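Local atomic coordinates of 6-phosphogluconate dehydrogenase, NAD-binding (Geobacter metallireducens, PDB entry 3PEF), a protein that reduces succinic semialdehyde to gamma-hydroxybutyrate, probably with NADPH as hydride donor, as a member of the beta-hydroxyacid dehydrogenase family. Residues Lys3-Gly13 against Val54-Leu65; Met178-Leu189 against Asn213-Ile223. The protein carries 2 engineered substitutions. All blocks are in the same frame, centred on the assembly; numbering follows the deposited sequence.

Contact 1: Lys3-Gly13 against Val54-Leu65; sequences KFGFIGLGIMG and VVESCPVTFAML. With NAP (NADP nicotinamide-adenine-dinucleotide phosphate), chain I.
Gly5 and Ile7 carry the four backbone hydrogen bonds that join strand 3-7 in parallel to strand 60-63 and to Met64 just beyond it. Gly5 N reaches Val60 O at 2.9 Å, and Phe62 N returns to Gly5 O from well above the carbonyl plane. Ile7 N then bonds Phe62 O at 2.8 Å, and Met64 N meets Ile7 O almost head-on, with a C=O...N angle of 171°. Gly5 suits its place because a CB there would collide with Thr61 OG1 and Val54 CG1.

On the sheet face of Phe4, Phe6 and Phe62, the Phe62 CB sits over the Phe6 ring, 4.2 Å from its centroid, a CH-pi contact. Farther out on the Phe62 side chain, CE2 lies over one face of Phe4, 3.5 Å from its CD1, the two planes oblique at 49°. Phe6 CG stands anti to the backbone N (chi1 -152°), which brings the far edge of the ring to Met64 CB. On the other face, Ile7 CD1 lies against Thr61 CG2.

Past the strand ends, Met64 CE meets Met12 CB at 3.7 Å. One water accepts a hydrogen bond from Gly13 N and donates one each to Met64 O and NADP O2N. Ile11 N and Met12 N donate almost straight to O2A and O2N of the cofactor. Asn31, which bonds Leu9 N, also binds NADP.

Gly8, Gly10 and Gly13 fit the GxGxxG pattern of a Rossmann fold; a CB on Gly10 would strike NADP O5B. The diphosphate is thus met here by main-chain amides at the start of helix 11-22, whose dipole would probably favour its negative charge.

Contact 2: Met178-Leu189 against Asn213-Ile223; sequences MGGMMACFCEGL and NPMFALKGGLI
Phe185 has CG trans to the backbone N (chi1 179°), which sets its ring over that of Phe216, while Phe216 has its CG trans to the carbonyl carbon, and the two side chains slide past each other in opposite directions. The rings stack face to face, centroids 3.9 Å apart and planes only 9° from parallel. Phe216 CD2 lies over the middle of the Phe185 ring, whose other face takes Leu189 CD1; Gly220 CA comes up at its edge, 3.8 Å from CZ. The second face of Phe216 carries the amide nitrogen ND2 of Asn213.

Asn213 is the N-cap of helix 214-224: its OD1 accepts from Phe216 N at 2.8 Å, the donor standing above the carbonyl plane, and ND2 is held by Met211 O. This cap therefore fixes the amide against the ring. Methionines fill the adjoining end, where Met181 CG touches Met215 CE and Met178 CG touches Met215 SD, both at 3.5 Å. Met182, bent at chi2 and chi3, lays CE against Lys219 CG, and the ammonium of that lysine runs on to a salt bridge with Asp277. At the other end Ile223 CD1 meets Leu189 CD1 at 3.9 Å.

With an alanine in place of Phe185, the Phe216 ring would probably lose its stacking partner and a gap would open beside Gly220 and Ile223.

No hydrogen bond crosses between the two segments, whose local helix axes approach to 11.3 Å at 48°; aromatic, aliphatic and thioether contacts join them, and the fit of the rings and methionine chains probably governs how they cross.

In the fold
Both segments of contact 1 come earlier in the chain than those of contact 2, and the contact centres lie 32 Å apart on opposite sides of the chain's centre, with nearest atoms about 10 Å from each other. They share no helix or strand: 3-13 against 54-65 belongs to the mixed sheet of the NAD-binding domain, whereas 178-189 against 213-223 pairs helices 166-194 and 214-224 of the C-terminal helical part. The NADP pocket draws on both parts of the chain: contact 1 binds the cofactor directly, whereas in contact 2 the side chain of Lys219 only approaches it, to about 7 Å. Contact 2 also borders a second subunit, where Glu187 bonds Ser258 of that chain; contact 1 touches no other chain.

Contact 1: Lys3-Gly13 against Val54-Leu65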
loop_
_atom_site.group_PDB
_atom_site.type_symbol
_atom_site.label_atom_id
_atom_site.label_comp_id
_atom_site.label_asym_id
_atom_site.label_seq_id
_atom_site.Cartn_x
_atom_site.Cartn_y
_atom_site.Cartn_z
ATOM N N LYS A 3 11.814 25.123 -40.953
ATOM C CA LYS A 3 10.360 25.081 -40.813
ATOM C C LYS A 3 9.934 23.894 -39.952
ATOM O O LYS A 3 10.278 22.753 -40.267
ATOM C CB LYS A 3 9.726 24.986 -42.198
ATOM C CG LYS A 3 8.211 25.029 -42.225
ATOM C CD LYS A 3 7.734 25.112 -43.680
ATOM C CE LYS A 3 6.220 25.060 -43.797
ATOM N NZ LYS A 3 5.576 26.253 -43.199
ATOM N N PHE A 4 9.198 24.168 -38.868
ATOM C CA PHE A 4 8.663 23.127 -37.977
ATOM C C PHE A 4 7.156 23.249 -37.753
ATOM O O PHE A 4 6.622 24.355 -37.673
ATOM C CB PHE A 4 9.323 23.182 -36.590
ATOM C CG PHE A 4 10.793 22.873 -36.588
ATOM C CD1 PHE A 4 11.250 21.607 -36.931
ATOM C CD2 PHE A 4 11.714 23.830 -36.191
ATOM C CE1 PHE A 4 12.608 21.304 -36.905
ATOM C CE2 PHE A 4 13.091 23.537 -36.164
ATOM C CZ PHE A 4 13.530 22.280 -36.528
ATOM N N GLY A 5 6.484 22.107 -37.623
ATOM C CA GLY A 5 5.107 22.076 -37.155
ATOM C C GLY A 5 5.063 21.886 -35.641
ATOM O O GLY A 5 5.961 21.269 -35.064
ATOM N N PHE A 6 4.038 22.418 -34.980
ATOM C CA PHE A 6 3.870 22.133 -33.558
ATOM C C PHE A 6 2.402 21.961 -33.181
ATOM O O PHE A 6 1.554 22.812 -33.458
ATOM C CB PHE A 6 4.566 23.168 -32.659
ATOM C CG PHE A 6 5.012 22.610 -31.317
ATOM C CD1 PHE A 6 6.367 22.496 -31.010
ATOM C CD2 PHE A 6 4.078 22.203 -30.368
ATOM C CE1 PHE A 6 6.791 21.986 -29.785
ATOM C CE2 PHE A 6 4.486 21.673 -29.144
ATOM C CZ PHE A 6 5.845 21.570 -28.840
ATOM N N ILE A 7 2.127 20.842 -32.528
ATOM C CA ILE A 7 0.785 20.430 -32.181
ATOM C C ILE A 7 0.689 20.255 -30.680
ATOM O O ILE A 7 1.423 19.467 -30.093
ATOM C CB ILE A 7 0.464 19.087 -32.864
ATOM C CG1 ILE A 7 0.170 19.333 -34.353
ATOM C CG2 ILE A 7 -0.681 18.380 -32.159
ATOM C CD1 ILE A 7 0.033 18.089 -35.176
ATOM N N GLY A 8 -0.224 20.983 -30.053
ATOM C CA GLY A 8 -0.389 20.875 -28.616
ATOM C C GLY A 8 0.291 22.039 -27.933
ATOM O O GLY A 8 1.510 22.069 -27.791
ATOM N N LEU A 9 -0.499 23.017 -27.514
ATOM C CA LEU A 9 0.085 24.233 -26.975
ATOM C C LEU A 9 -0.294 24.413 -25.513
ATOM O O LEU A 9 -0.712 25.498 -25.084
ATOM C CB LEU A 9 -0.339 25.441 -27.814
ATOM C CG LEU A 9 -0.026 25.332 -29.316
ATOM C CD1 LEU A 9 -0.582 26.540 -30.086
ATOM C CD2 LEU A 9 1.482 25.193 -29.537
ATOM N N GLY A 10 -0.149 23.347 -24.740
ATOM C CA GLY A 10 -0.404 23.448 -23.317
ATOM C C GLY A 10 0.779 24.077 -22.605
ATOM O O GLY A 10 1.591 24.782 -23.213
ATOM N N ILE A 11 0.881 23.819 -21.306
ATOM C CA ILE A 11 1.971 24.356 -20.504
ATOM C C ILE A 11 3.324 24.114 -21.155
ATOM O O ILE A 11 4.092 25.055 -21.337
ATOM C CB ILE A 11 1.949 23.753 -19.079
ATOM C CG1 ILE A 11 0.710 24.279 -18.331
ATOM C CG2 ILE A 11 3.277 24.044 -18.356
ATOM C CD1 ILE A 11 0.452 23.621 -16.970
ATOM N N MET A 12 3.612 22.863 -21.518
ATOM C CA MET A 12 4.911 22.519 -22.132
ATOM C C MET A 12 5.009 22.932 -23.607
ATOM O O MET A 12 5.978 23.576 -24.036
ATOM C CB MET A 12 5.202 21.013 -21.993
ATOM C CG MET A 12 5.190 20.498 -20.548
ATOM S SD MET A 12 6.614 21.149 -19.641
ATOM C CE MET A 12 7.931 20.175 -20.386
ATOM N N GLY A 13 4.011 22.557 -24.393
ATOM C CA GLY A 13 4.052 22.817 -25.826
ATOM C C GLY A 13 4.183 24.297 -26.176
ATOM O O GLY A 13 4.943 24.661 -27.062
ATOM N N VAL A 54 -0.964 20.910 -40.490
ATOM C CA VAL A 54 0.395 21.093 -39.976
ATOM C C VAL A 54 1.352 20.099 -40.629
ATOM O O VAL A 54 2.432 20.453 -41.124
ATOM C CB VAL A 54 0.431 20.876 -38.455
ATOM C CG1 VAL A 54 1.835 21.058 -37.925
ATOM C CG2 VAL A 54 -0.524 21.845 -37.759
ATOM N N VAL A 55 0.935 18.842 -40.636
ATOM C CA VAL A 55 1.797 17.753 -41.077
ATOM C C VAL A 55 1.854 17.670 -42.615
ATOM O O VAL A 55 2.760 17.045 -43.186
ATOM C CB VAL A 55 1.336 16.432 -40.442
ATOM C CG1 VAL A 55 1.919 15.273 -41.162
ATOM C CG2 VAL A 55 1.696 16.410 -38.924
ATOM N N GLU A 56 0.901 18.323 -43.278
ATOM C CA GLU A 56 0.917 18.418 -44.737
ATOM C C GLU A 56 2.046 19.324 -45.167
ATOM O O GLU A 56 2.688 19.093 -46.191
ATOM C CB GLU A 56 -0.397 19.005 -45.274
ATOM C CG GLU A 56 -1.519 18.021 -45.448
ATOM C CD GLU A 56 -1.359 17.145 -46.684
ATOM O OE1 GLU A 56 -0.463 17.421 -47.517
ATOM O OE2 GLU A 56 -2.141 16.175 -46.812
ATOM N N SER A 57 2.288 20.357 -44.367
ATOM C CA SER A 57 3.084 21.477 -44.829
ATOM C C SER A 57 4.439 21.623 -44.152
ATOM O O SER A 57 5.231 22.460 -44.568
ATOM C CB SER A 57 2.292 22.780 -44.672
ATOM O OG SER A 57 2.043 23.047 -43.306
ATOM N N CYS A 58 4.705 20.824 -43.117
ATOM C CA CYS A 58 5.982 20.895 -42.405
ATOM C C CYS A 58 6.786 19.609 -42.566
ATOM O O CYS A 58 6.222 18.523 -42.576
ATOM C CB CYS A 58 5.767 21.202 -40.917
ATOM S SG CYS A 58 4.912 22.776 -40.616
ATOM N N PRO A 59 8.115 19.732 -42.706
ATOM C CA PRO A 59 8.979 18.559 -42.874
ATOM C C PRO A 59 9.047 17.738 -41.582
ATOM O O PRO A 59 9.087 16.518 -41.635
ATOM C CB PRO A 59 10.347 19.173 -43.172
ATOM C CG PRO A 59 10.080 20.609 -43.505
ATOM C CD PRO A 59 8.872 20.995 -42.758
ATOM N N VAL A 60 9.052 18.424 -40.442
ATOM C CA VAL A 60 9.084 17.791 -39.132
ATOM C C VAL A 60 8.088 18.499 -38.227
ATOM O O VAL A 60 8.093 19.732 -38.152
ATOM C CB VAL A 60 10.473 17.941 -38.487
ATOM C CG1 VAL A 60 10.462 17.365 -37.082
ATOM C CG2 VAL A 60 11.534 17.272 -39.366
ATOM N N THR A 61 7.242 17.732 -37.541
ATOM C CA THR A 61 6.242 18.306 -36.632
ATOM C C THR A 61 6.366 17.691 -35.239
ATOM O O THR A 61 6.460 16.467 -35.096
ATOM C CB THR A 61 4.798 18.088 -37.159
ATOM O OG1 THR A 61 4.638 18.765 -38.418
ATOM C CG2 THR A 61 3.776 18.635 -36.157
ATOM N N PHE A 62 6.372 18.537 -34.215
ATOM C CA PHE A 62 6.442 18.070 -32.828
ATOM C C PHE A 62 5.040 18.083 -32.222
ATOM O O PHE A 62 4.230 18.942 -32.567
ATOM C CB PHE A 62 7.371 18.968 -32.010
ATOM C CG PHE A 62 8.764 19.075 -32.573
ATOM C CD1 PHE A 62 9.679 18.040 -32.399
ATOM C CD2 PHE A 62 9.159 20.209 -33.273
ATOM C CE1 PHE A 62 10.966 18.133 -32.929
ATOM C CE2 PHE A 62 10.443 20.314 -33.804
ATOM C CZ PHE A 62 11.348 19.268 -33.631
ATOM N N ALA A 63 4.748 17.136 -31.334
ATOM C CA ALA A 63 3.461 17.122 -30.629
ATOM C C ALA A 63 3.685 17.000 -29.134
ATOM O O ALA A 63 4.547 16.235 -28.691
ATOM C CB ALA A 63 2.578 15.983 -31.119
ATOM N N MET A 64 2.907 17.753 -28.362
ATOM C CA MET A 64 3.036 17.773 -26.904
ATOM C C MET A 64 1.648 17.750 -26.274
ATOM O O MET A 64 1.128 18.780 -25.848
ATOM C CB MET A 64 3.835 19.013 -26.441
ATOM C CG MET A 64 4.344 18.919 -25.001
ATOM S SD MET A 64 5.260 17.363 -24.760
ATOM C CE MET A 64 6.304 17.802 -23.366
ATOM N N LEU A 65 1.058 16.560 -26.227
ATOM C CA LEU A 65 -0.332 16.364 -25.841
ATOM C C LEU A 65 -0.452 15.700 -24.466
ATOM O O LEU A 65 0.501 15.094 -23.982
ATOM C CB LEU A 65 -1.022 15.508 -26.910
ATOM C CG LEU A 65 -0.957 16.198 -28.276
ATOM C CD1 LEU A 65 -1.374 15.275 -29.408
ATOM C CD2 LEU A 65 -1.792 17.498 -28.269
HETATM P PA NAP I . -1.389 20.714 -20.397
HETATM O O1A NAP I . -2.606 20.276 -19.680
HETATM O O2A NAP I . -0.995 22.116 -20.167
HETATM O O5B NAP I . -1.560 20.470 -21.971
HETATM C C5B NAP I . -2.244 19.344 -22.451
HETATM C C4B NAP I . -2.357 19.513 -23.955
HETATM O O4B NAP I . -3.007 18.376 -24.482
HETATM C C3B NAP I . -3.221 20.717 -24.316
HETATM O O3B NAP I . -2.659 21.254 -25.491
HETATM C C2B NAP I . -4.556 20.079 -24.641
HETATM O O2B NAP I . -5.365 20.808 -25.529
HETATM C C1B NAP I . -4.071 18.801 -25.299
HETATM N N9A NAP I . -5.148 17.803 -25.375
HETATM C C8A NAP I . -5.704 17.118 -24.323
HETATM N N7A NAP I . -6.671 16.307 -24.811
HETATM C C5A NAP I . -6.743 16.478 -26.146
HETATM C C6A NAP I . -7.541 15.885 -27.110
HETATM N N6A NAP I . -8.445 14.980 -26.758
HETATM N N1A NAP I . -7.398 16.257 -28.420
HETATM C C2A NAP I . -6.453 17.204 -28.775
HETATM N N3A NAP I . -5.652 17.784 -27.808
HETATM C C4A NAP I . -5.794 17.418 -26.517
HETATM O O3 NAP I . -0.219 19.744 -19.925
HETATM P PN NAP I . 1.327 19.750 -20.264
HETATM O O1N NAP I . 2.098 19.760 -19.010
HETATM O O2N NAP I . 1.645 20.749 -21.304
HETATM O O5D NAP I . 1.310 18.257 -20.870
HETATM C C5D NAP I . 1.755 17.911 -22.154
HETATM C C4D NAP I . 2.506 16.588 -22.015
HETATM O O4D NAP I . 3.779 16.765 -21.442
HETATM C C3D NAP I . 1.805 15.634 -21.069
HETATM O O3D NAP I . 1.968 14.355 -21.643
HETATM C C2D NAP I . 2.572 15.759 -19.761
HETATM O O2D NAP I . 2.485 14.571 -19.025
HETATM C C1D NAP I . 3.967 15.952 -20.300
HETATM N N1N NAP I . 4.965 16.615 -19.432
HETATM C C2N NAP I . 4.604 17.638 -18.605
HETATM C C3N NAP I . 5.564 18.290 -17.834
HETATM C C7N NAP I . 5.171 19.448 -16.966
HETATM O O7N NAP I . 6.015 19.751 -15.910
HETATM N N7N NAP I . 4.050 20.162 -17.162
HETATM C C4N NAP I . 6.907 17.903 -17.901
HETATM C C5N NAP I . 7.266 16.877 -18.772
HETATM C C6N NAP I . 6.291 16.248 -19.547
HETATM P P2B NAP I . -6.315 22.023 -25.004
HETATM O O1X NAP I . -7.382 22.194 -26.077
HETATM O O2X NAP I . -6.914 21.629 -23.693
HETATM O O3X NAP I . -5.494 23.269 -24.826
HETATM O O HOH W 1 1.490 21.022 -23.998
#

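Contact 2: Met178-Leu189 against Asn213-Ile223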
loop_
_atom_site.group_PDB
_atom_site.type_symbol
_atom_site.label_atom_id
_atom_site.label_comp_id
_atom_site.label_asym_id
_atom_site.label_seq_id
_atom_site.Cartn_x
_atom_site.Cartn_y
_atom_site.Cartn_z
ATOM N N MET A 178 9.869 9.798 -9.417
ATOM C CA MET A 178 9.575 11.173 -9.035
ATOM C C MET A 178 8.227 11.309 -8.308
ATOM O O MET A 178 8.104 12.081 -7.356
ATOM C CB MET A 178 9.598 12.079 -10.259
ATOM C CG MET A 178 9.461 13.577 -9.918
ATOM S SD MET A 178 9.227 14.625 -11.368
ATOM C CE MET A 178 7.607 14.058 -11.926
ATOM N N GLY A 179 7.226 10.558 -8.757
ATOM C CA GLY A 179 5.921 10.588 -8.119
ATOM C C GLY A 179 5.960 10.001 -6.716
ATOM O O GLY A 179 5.408 10.578 -5.778
ATOM N N GLY A 180 6.597 8.839 -6.570
ATOM C CA GLY A 180 6.755 8.235 -5.261
ATOM C C GLY A 180 7.549 9.134 -4.335
ATOM O O GLY A 180 7.196 9.305 -3.159
ATOM N N MET A 181 8.626 9.732 -4.840
ATOM C CA MET A 181 9.406 10.581 -3.945
ATOM C C MET A 181 8.661 11.845 -3.508
ATOM O O MET A 181 8.792 12.254 -2.361
ATOM C CB MET A 181 10.868 10.807 -4.395
ATOM C CG MET A 181 11.111 11.666 -5.591
ATOM S SD MET A 181 12.833 11.422 -6.174
ATOM C CE MET A 181 13.726 12.606 -5.162
ATOM N N MET A 182 7.835 12.423 -4.382
ATOM C CA MET A 182 6.970 13.532 -3.961
ATOM C C MET A 182 6.002 13.082 -2.851
ATOM O O MET A 182 5.833 13.759 -1.819
ATOM C CB MET A 182 6.207 14.130 -5.155
ATOM C CG MET A 182 5.265 15.297 -4.795
ATOM S SD MET A 182 6.115 16.736 -4.081
ATOM C CE MET A 182 7.022 17.302 -5.516
ATOM N N ALA A 183 5.382 11.926 -3.050
ATOM C CA ALA A 183 4.455 11.390 -2.058
ATOM C C ALA A 183 5.158 11.192 -0.708
ATOM O O ALA A 183 4.629 11.566 0.342
ATOM C CB ALA A 183 3.844 10.081 -2.544
ATOM N N CYS A 184 6.361 10.627 -0.742
ATOM C CA CYS A 184 7.091 10.370 0.490
ATOM C C CYS A 184 7.508 11.678 1.159
ATOM O O CYS A 184 7.390 11.824 2.365
ATOM C CB CYS A 184 8.320 9.500 0.211
ATOM S SG CYS A 184 7.859 7.818 -0.233
ATOM N N PHE A 185 8.003 12.614 0.352
ATOM C CA PHE A 185 8.471 13.912 0.816
ATOM C C PHE A 185 7.335 14.628 1.555
ATOM O O PHE A 185 7.525 15.150 2.650
ATOM C CB PHE A 185 8.932 14.711 -0.411
ATOM C CG PHE A 185 9.427 16.117 -0.119
ATOM C CD1 PHE A 185 10.474 16.342 0.766
ATOM C CD2 PHE A 185 8.886 17.204 -0.803
ATOM C CE1 PHE A 185 10.954 17.631 0.998
ATOM C CE2 PHE A 185 9.351 18.514 -0.576
ATOM C CZ PHE A 185 10.383 18.727 0.326
ATOM N N CYS A 186 6.147 14.624 0.958
ATOM C CA CYS A 186 4.992 15.270 1.558
ATOM C C CYS A 186 4.542 14.585 2.850
ATOM O O CYS A 186 4.204 15.255 3.814
ATOM C CB CYS A 186 3.842 15.361 0.552
ATOM S SG CYS A 186 4.196 16.497 -0.821
ATOM N N GLU A 187 4.543 13.253 2.870
ATOM C CA GLU A 187 4.250 12.536 4.096
ATOM C C GLU A 187 5.214 12.973 5.197
ATOM O O GLU A 187 4.818 13.111 6.339
ATOM C CB GLU A 187 4.302 11.013 3.884
ATOM C CG GLU A 187 3.033 10.461 3.289
ATOM C CD GLU A 187 3.015 8.946 3.181
ATOM O OE1 GLU A 187 3.929 8.275 3.724
ATOM O OE2 GLU A 187 2.066 8.425 2.544
ATOM N N GLY A 188 6.479 13.195 4.848
ATOM C CA GLY A 188 7.467 13.623 5.827
ATOM C C GLY A 188 7.259 15.036 6.360
ATOM O O GLY A 188 7.351 15.291 7.561
ATOM N N LEU A 189 6.972 15.969 5.469
ATOM C CA LEU A 189 6.663 17.326 5.908
ATOM C C LEU A 189 5.403 17.378 6.760
ATOM O O LEU A 189 5.313 18.162 7.708
ATOM C CB LEU A 189 6.475 18.232 4.708
ATOM C CG LEU A 189 7.745 18.495 3.911
ATOM C CD1 LEU A 189 7.397 19.185 2.592
ATOM C CD2 LEU A 189 8.711 19.337 4.762
ATOM N N ASN A 213 17.941 17.540 -3.260
ATOM C CA ASN A 213 17.754 17.605 -4.716
ATOM C C ASN A 213 16.999 18.868 -5.082
ATOM O O ASN A 213 16.303 19.429 -4.243
ATOM C CB ASN A 213 17.057 16.344 -5.276
ATOM C CG ASN A 213 15.629 16.133 -4.717
ATOM O OD1 ASN A 213 14.650 16.712 -5.211
ATOM N ND2 ASN A 213 15.512 15.284 -3.703
ATOM N N PRO A 214 17.150 19.333 -6.329
ATOM C CA PRO A 214 16.455 20.543 -6.791
ATOM C C PRO A 214 14.932 20.461 -6.630
ATOM O O PRO A 214 14.325 21.463 -6.251
ATOM C CB PRO A 214 16.839 20.627 -8.274
ATOM C CG PRO A 214 18.149 19.877 -8.357
ATOM C CD PRO A 214 18.003 18.748 -7.377
ATOM N N MET A 215 14.323 19.306 -6.891
ATOM C CA MET A 215 12.863 19.179 -6.703
ATOM C C MET A 215 12.428 19.463 -5.257
ATOM O O MET A 215 11.524 20.286 -5.023
ATOM C CB MET A 215 12.341 17.814 -7.157
ATOM C CG MET A 215 10.802 17.707 -7.100
ATOM S SD MET A 215 10.184 16.062 -7.559
ATOM C CE MET A 215 10.640 15.115 -6.109
ATOM N N PHE A 216 13.060 18.800 -4.289
ATOM C CA PHE A 216 12.686 19.010 -2.891
ATOM C C PHE A 216 12.915 20.474 -2.548
ATOM O O PHE A 216 12.128 21.086 -1.828
ATOM C CB PHE A 216 13.496 18.131 -1.916
ATOM C CG PHE A 216 13.040 16.687 -1.840
ATOM C CD1 PHE A 216 13.623 15.817 -0.917
ATOM C CD2 PHE A 216 12.045 16.192 -2.694
ATOM C CE1 PHE A 216 13.225 14.469 -0.837
ATOM C CE2 PHE A 216 11.627 14.856 -2.619
ATOM C CZ PHE A 216 12.221 13.994 -1.681
ATOM N N ALA A 217 14.000 21.034 -3.060
ATOM C CA ALA A 217 14.362 22.394 -2.691
ATOM C C ALA A 217 13.320 23.380 -3.220
ATOM O O ALA A 217 12.851 24.250 -2.488
ATOM C CB ALA A 217 15.768 22.736 -3.203
ATOM N N LEU A 218 12.959 23.236 -4.492
ATOM C CA LEU A 218 11.931 24.085 -5.097
ATOM C C LEU A 218 10.535 23.842 -4.505
ATOM O O LEU A 218 9.868 24.778 -4.061
ATOM C CB LEU A 218 11.888 23.898 -6.623
ATOM C CG LEU A 218 10.730 24.640 -7.302
ATOM C CD1 LEU A 218 10.923 26.160 -7.184
ATOM C CD2 LEU A 218 10.584 24.216 -8.754
ATOM N N LYS A 219 10.088 22.588 -4.499
ATOM C CA LYS A 219 8.734 22.275 -4.047
ATOM C C LYS A 219 8.538 22.493 -2.544
ATOM O O LYS A 219 7.451 22.894 -2.096
ATOM C CB LYS A 219 8.349 20.838 -4.438
ATOM C CG LYS A 219 8.431 20.567 -5.943
ATOM C CD LYS A 219 7.427 21.420 -6.753
ATOM C CE LYS A 219 7.442 20.961 -8.221
ATOM N NZ LYS A 219 6.609 21.791 -9.171
ATOM N N GLY A 220 9.591 22.217 -1.772
ATOM C CA GLY A 220 9.555 22.377 -0.332
ATOM C C GLY A 220 9.207 23.820 -0.017
ATOM O O GLY A 220 8.380 24.096 0.838
ATOM N N GLY A 221 9.816 24.745 -0.738
ATOM C CA GLY A 221 9.596 26.155 -0.470
ATOM C C GLY A 221 8.171 26.546 -0.825
ATOM O O GLY A 221 7.497 27.227 -0.052
ATOM N N LEU A 222 7.707 26.103 -1.995
ATOM C CA LEU A 222 6.370 26.458 -2.451
ATOM C C LEU A 222 5.342 25.850 -1.527
ATOM O O LEU A 222 4.314 26.450 -1.228
ATOM C CB LEU A 222 6.151 25.987 -3.885
ATOM C CG LEU A 222 7.074 26.658 -4.893
ATOM C CD1 LEU A 222 6.951 25.968 -6.247
ATOM C CD2 LEU A 222 6.730 28.158 -4.988
ATOM N N ILE A 223 5.462 24.577 -0.960
ATOM C CA ILE A 223 4.614 23.969 0.047
ATOM C C ILE A 223 4.558 24.817 1.311
ATOM O O ILE A 223 3.480 25.157 1.815
ATOM C CB ILE A 223 5.111 22.551 0.385
ATOM C CG1 ILE A 223 4.952 21.627 -0.825
ATOM C CG2 ILE A 223 4.361 21.996 1.586
ATOM C CD1 ILE A 223 5.650 20.295 -0.671
#